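Local coordinates for thioesterase domain-containing protein (Chromobacterium violaceum, PDB 4RMM) that probably hydrolyses acyl-CoA thioesters as a hotdog-fold thioesterase, although its own function has not been established, at residues I76-N81 against A120-E125. Numbering follows the deposited sequence.
Sequences IHLMWN and AHVLIE
Leu-78, on the last turn of helix 67-80, meets Ala-120 and Val-122 of strand 119-127 in a small apolar contact that illustrates how a hotdog fold seats its central helix on a curved antiparallel sheet. The forked end of the leucine straddles the methyl of Ala-120: CD1 and CD2 each lie 4.1 Å from Ala-120 CB. The branch point faces the valine, with Leu-78 CG 4.2 Å from Val-122 CG2. Chi1 of the leucine is -126°, away from a staggered value, and this turn about the CA-CB bond probably helps present both methyls to the alanine. With chi1 at -179°, Val-122 swings CG1 opposite its own nitrogen, and CG2 is the branch that meets Leu-78. Ala-120 and Val-122 can serve one helix residue together because alternate strand positions face the helix, whereas the intervening His-121 points away and packs edge-to-face on His-141.

Around this first shell, Leu-78 also touches Ile-112 and Phe-142 on the two flanking strands, and Val-122 reaches Ala-74 one turn earlier in the helix. Backbone hydrogen bonds between Ala-120 and Phe-142 and between Val-122 and Ala-140 tie strand 119-127 to strand 136-143. With all three residues buried and joined by carbon contacts at ordinary van der Waals separations, the join depends on shape and exclusion of water, with little directional constraint of its own.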
# COMPACT_ATOMS: atom_id res chain seq x y z
N ILE A 76 -3.24 -9.83 -7.20
CA ILE A 76 -3.36 -10.17 -8.62
C ILE A 76 -2.71 -11.52 -8.92
O ILE A 76 -3.28 -12.34 -9.65
CB ILE A 76 -2.72 -9.07 -9.49
CG1 ILE A 76 -3.58 -7.80 -9.41
CG2 ILE A 76 -2.59 -9.55 -10.94
CD1 ILE A 76 -2.92 -6.55 -9.95
N HIS A 77 -1.54 -11.76 -8.36
CA HIS A 77 -0.84 -13.03 -8.58
C HIS A 77 -1.71 -14.20 -8.18
O HIS A 77 -1.77 -15.23 -8.87
CB HIS A 77 0.44 -13.06 -7.75
CG HIS A 77 1.24 -14.32 -7.91
ND1 HIS A 77 2.11 -14.51 -8.96
CD2 HIS A 77 1.33 -15.43 -7.13
CE1 HIS A 77 2.71 -15.68 -8.81
NE2 HIS A 77 2.26 -16.26 -7.71
N LEU A 78 -2.40 -14.04 -7.05
CA LEU A 78 -3.27 -15.08 -6.52
C LEU A 78 -4.45 -15.39 -7.42
O LEU A 78 -4.73 -16.56 -7.70
CB LEU A 78 -3.80 -14.68 -5.14
CG LEU A 78 -3.57 -15.67 -4.01
CD1 LEU A 78 -4.30 -15.19 -2.77
CD2 LEU A 78 -4.07 -17.05 -4.40
N MSE A 79 -5.15 -14.36 -7.88
CA MSE A 79 -6.29 -14.59 -8.73
C MSE A 79 -5.91 -14.91 -10.17
O MSE A 79 -6.75 -15.33 -10.97
CB MSE A 79 -7.29 -13.42 -8.66
CG MSE A 79 -6.72 -12.03 -8.75
SE MSE A 79 -8.15 -10.72 -8.50
CE MSE A 79 -8.36 -10.84 -6.60
N TRP A 80 -4.64 -14.72 -10.50
CA TRP A 80 -4.16 -15.04 -11.83
C TRP A 80 -3.80 -16.52 -11.82
O TRP A 80 -3.95 -17.22 -12.82
CB TRP A 80 -2.92 -14.20 -12.16
CG TRP A 80 -2.39 -14.44 -13.54
CD1 TRP A 80 -1.54 -15.43 -13.94
CD2 TRP A 80 -2.69 -13.67 -14.71
NE1 TRP A 80 -1.29 -15.33 -15.29
CE2 TRP A 80 -1.98 -14.26 -15.79
CE3 TRP A 80 -3.48 -12.54 -14.96
CZ2 TRP A 80 -2.05 -13.76 -17.09
CZ3 TRP A 80 -3.55 -12.05 -16.26
CH2 TRP A 80 -2.84 -12.65 -17.31
N ASN A 81 -3.36 -16.99 -10.66
CA ASN A 81 -2.98 -18.38 -10.48
C ASN A 81 -4.12 -19.22 -9.92
O ASN A 81 -3.94 -20.40 -9.63
CB ASN A 81 -1.77 -18.47 -9.55
CG ASN A 81 -0.49 -17.97 -10.20
OD1 ASN A 81 -0.38 -16.81 -10.60
ND2 ASN A 81 0.49 -18.86 -10.31
N ALA A 120 -3.93 -19.02 1.58
CA ALA A 120 -2.78 -18.99 0.69
C ALA A 120 -1.80 -17.98 1.27
O ALA A 120 -2.21 -16.91 1.73
CB ALA A 120 -3.21 -18.57 -0.71
N HIS A 121 -0.52 -18.34 1.27
CA HIS A 121 0.55 -17.49 1.78
C HIS A 121 1.41 -17.08 0.59
O HIS A 121 1.94 -17.93 -0.11
CB HIS A 121 1.39 -18.25 2.81
CG HIS A 121 2.35 -17.39 3.57
ND1 HIS A 121 2.95 -17.80 4.75
CD2 HIS A 121 2.82 -16.15 3.33
CE1 HIS A 121 3.74 -16.85 5.19
NE2 HIS A 121 3.69 -15.83 4.35
N VAL A 122 1.53 -15.78 0.38
CA VAL A 122 2.26 -15.21 -0.75
C VAL A 122 3.52 -14.45 -0.34
O VAL A 122 3.52 -13.73 0.66
CB VAL A 122 1.34 -14.23 -1.54
CG1 VAL A 122 2.07 -13.64 -2.74
CG2 VAL A 122 0.08 -14.94 -1.97
N LEU A 123 4.59 -14.60 -1.12
CA LEU A 123 5.85 -13.89 -0.89
C LEU A 123 6.10 -13.06 -2.15
O LEU A 123 6.01 -13.57 -3.26
CB LEU A 123 7.01 -14.86 -0.66
CG LEU A 123 8.47 -14.37 -0.79
CD1 LEU A 123 8.90 -13.51 0.40
CD2 LEU A 123 9.39 -15.59 -0.91
N ILE A 124 6.38 -11.78 -1.95
CA ILE A 124 6.63 -10.85 -3.03
C ILE A 124 8.04 -10.28 -2.85
O ILE A 124 8.41 -9.85 -1.76
CB ILE A 124 5.65 -9.66 -3.01
CG1 ILE A 124 4.22 -10.16 -2.82
CG2 ILE A 124 5.75 -8.85 -4.31
CD1 ILE A 124 3.86 -10.44 -1.37
N GLU A 125 8.82 -10.31 -3.92
CA GLU A 125 10.17 -9.76 -3.89
C GLU A 125 10.24 -8.66 -4.93
O GLU A 125 9.78 -8.82 -6.05
CB GLU A 125 11.18 -10.84 -4.24
CG GLU A 125 11.19 -12.00 -3.28
CD GLU A 125 11.80 -13.22 -3.90
OE1 GLU A 125 13.04 -13.29 -4.01
OE2 GLU A 125 11.03 -14.12 -4.31